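Local coordinates for protein bitiscetin (Bitis arietans, PDB 1JWI) that binds von Willebrand factor and induces its interaction, through the A1 domain, with platelet GPIbalpha, so that platelets aggregate, at residues E96-F101 and W112-C117. Sequence-based numbering, arbitrary orientation.
Sequences EPTKCF and WTDLPC
Cys100 and Leu115 face each other as an antiparallel hydrogen-bonded pair in the beta hairpin of strands 100-103 and 112-115, part of the C-type lectin fold of this snaclec subunit. The pair is unevenly bonded: Leu115 N donates to Cys100 O at 2.7 Å, whereas the return bond from Cys100 N to Leu115 O is weak. Cys100 also carries the covalent lock of the hairpin, and the example illustrates how a disulfide can tie a strand to the loop that follows its partner. Cys100 SG and Cys117 SG are joined with a chi3 of 97°, and each sulfur lies beside its own backbone N, anti to the carbonyl carbon. A water bridges the two segments: it accepts from the backbone N-H groups of Lys99 and Cys117 and donates to Pro97 O.

On the face bearing Phe101 and Asp114, Asp114 CA sits over the phenyl ring, offset toward its rim, in a CH-pi contact 4.2 Å from the centroid, and Asp114 CB meets Phe101 CE2. This face turns toward the other protein chain, where an aromatic side chain of that chain meets the Phe101 ring edge-to-face. Farther out, the extended Glu96 side chain crosses the Pro116 ring, Glu96 OE1 lying 3.5 Å from Pro116 CG. Asp114 folds its carboxylate between backbone N and carbonyl carbon (chi1 57°), which swings it to Thr98; there Asp114 OD1, also hydrogen-bonded by a polar side chain of the other chain, accepts Thr98 OG1 at 2.6 Å through its anti lone pair.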
loop_
_atom_site.group_PDB
_atom_site.type_symbol
_atom_site.label_atom_id
_atom_site.label_comp_id
_atom_site.label_asym_id
_atom_site.label_seq_id
_atom_site.Cartn_x
_atom_site.Cartn_y
_atom_site.Cartn_z
ATOM N N GLU A 96 7.888 -4.601 -1.491
ATOM C CA GLU A 96 8.373 -3.437 -0.759
ATOM C C GLU A 96 7.186 -2.753 -0.070
ATOM O O GLU A 96 6.431 -2.018 -0.707
ATOM C CB GLU A 96 9.055 -2.459 -1.722
ATOM C CG GLU A 96 9.970 -1.451 -1.041
ATOM C CD GLU A 96 10.600 -0.481 -2.023
ATOM O OE1 GLU A 96 11.576 0.201 -1.641
ATOM O OE2 GLU A 96 10.115 -0.390 -3.175
ATOM N N PRO A 97 6.993 -3.012 1.234
ATOM C CA PRO A 97 5.884 -2.399 1.969
ATOM C C PRO A 97 5.987 -0.879 1.950
ATOM O O PRO A 97 7.081 -0.322 2.059
ATOM C CB PRO A 97 6.049 -2.964 3.378
ATOM C CG PRO A 97 6.655 -4.327 3.118
ATOM C CD PRO A 97 7.695 -4.000 2.072
ATOM N N THR A 98 4.844 -0.216 1.812
ATOM C CA THR A 98 4.797 1.244 1.779
ATOM C C THR A 98 3.834 1.672 2.889
ATOM O O THR A 98 2.624 1.754 2.671
ATOM C CB THR A 98 4.278 1.736 0.402
ATOM O OG1 THR A 98 3.103 0.988 0.038
ATOM C CG2 THR A 98 5.350 1.552 -0.670
ATOM N N LYS A 99 4.371 1.944 4.077
ATOM C CA LYS A 99 3.520 2.294 5.213
ATOM C C LYS A 99 3.629 3.722 5.731
ATOM O O LYS A 99 2.898 4.106 6.642
ATOM C CB LYS A 99 3.777 1.295 6.350
ATOM C CG LYS A 99 3.628 -0.150 5.872
ATOM C CD LYS A 99 4.004 -1.172 6.918
ATOM C CE LYS A 99 2.887 -1.392 7.913
ATOM N NZ LYS A 99 3.270 -2.466 8.863
ATOM N N CYS A 100 4.531 4.501 5.144
ATOM C CA CYS A 100 4.729 5.894 5.533
ATOM C C CYS A 100 4.223 6.808 4.412
ATOM O O CYS A 100 4.321 6.464 3.230
ATOM C CB CYS A 100 6.216 6.166 5.809
ATOM S SG CYS A 100 6.795 5.397 7.359
ATOM N N PHE A 101 3.700 7.974 4.782
ATOM C CA PHE A 101 3.164 8.910 3.800
ATOM C C PHE A 101 3.919 10.218 3.639
ATOM O O PHE A 101 4.523 10.733 4.581
ATOM C CB PHE A 101 1.696 9.215 4.107
ATOM C CG PHE A 101 0.783 8.035 3.910
ATOM C CD1 PHE A 101 0.731 7.014 4.860
ATOM C CD2 PHE A 101 -0.007 7.927 2.760
ATOM C CE1 PHE A 101 -0.095 5.897 4.668
ATOM C CE2 PHE A 101 -0.833 6.818 2.556
ATOM C CZ PHE A 101 -0.878 5.803 3.507
ATOM N N TRP A 112 -1.391 13.165 -1.042
ATOM C CA TRP A 112 -0.537 12.295 -0.238
ATOM C C TRP A 112 -0.344 10.930 -0.897
ATOM O O TRP A 112 -1.257 10.405 -1.531
ATOM C CB TRP A 112 -1.131 12.119 1.161
ATOM C CG TRP A 112 -1.432 13.423 1.861
ATOM C CD1 TRP A 112 -0.914 14.657 1.564
ATOM C CD2 TRP A 112 -2.281 13.609 3.002
ATOM N NE1 TRP A 112 -1.392 15.596 2.453
ATOM C CE2 TRP A 112 -2.233 14.981 3.344
ATOM C CE3 TRP A 112 -3.079 12.749 3.770
ATOM C CZ2 TRP A 112 -2.952 15.514 4.421
ATOM C CZ3 TRP A 112 -3.797 13.280 4.849
ATOM C CH2 TRP A 112 -3.726 14.650 5.159
ATOM N N THR A 113 0.847 10.356 -0.740
ATOM C CA THR A 113 1.154 9.058 -1.336
ATOM C C THR A 113 1.894 8.148 -0.349
ATOM O O THR A 113 2.633 8.629 0.511
ATOM C CB THR A 113 2.011 9.246 -2.623
ATOM O OG1 THR A 113 2.148 7.991 -3.306
ATOM C CG2 THR A 113 3.384 9.792 -2.280
ATOM N N ASP A 114 1.679 6.838 -0.470
ATOM C CA ASP A 114 2.333 5.862 0.402
ATOM C C ASP A 114 3.716 5.543 -0.147
ATOM O O ASP A 114 3.870 5.274 -1.335
ATOM C CB ASP A 114 1.502 4.578 0.496
ATOM C CG ASP A 114 1.234 3.960 -0.856
ATOM O OD1 ASP A 114 1.611 2.782 -1.057
ATOM O OD2 ASP A 114 0.655 4.650 -1.717
ATOM N N LEU A 115 4.716 5.557 0.729
ATOM C CA LEU A 115 6.102 5.317 0.335
ATOM C C LEU A 115 6.850 4.400 1.294
ATOM O O LEU A 115 6.412 4.173 2.419
ATOM C CB LEU A 115 6.848 6.655 0.281
ATOM C CG LEU A 115 6.291 7.742 -0.639
ATOM C CD1 LEU A 115 6.840 9.108 -0.234
ATOM C CD2 LEU A 115 6.664 7.402 -2.071
ATOM N N PRO A 116 8.002 3.862 0.855
ATOM C CA PRO A 116 8.797 2.979 1.715
ATOM C C PRO A 116 9.326 3.847 2.854
ATOM O O PRO A 116 9.960 4.867 2.606
ATOM C CB PRO A 116 9.923 2.508 0.792
ATOM C CG PRO A 116 9.312 2.606 -0.581
ATOM C CD PRO A 116 8.568 3.915 -0.503
ATOM N N CYS A 117 9.063 3.449 4.091
ATOM C CA CYS A 117 9.507 4.219 5.245
ATOM C C CYS A 117 11.023 4.402 5.303
ATOM O O CYS A 117 11.513 5.341 5.928
ATOM C CB CYS A 117 9.047 3.546 6.532
ATOM S SG CYS A 117 7.247 3.501 6.810
HETATM O O HOH W 1 7.376 0.997 4.484
#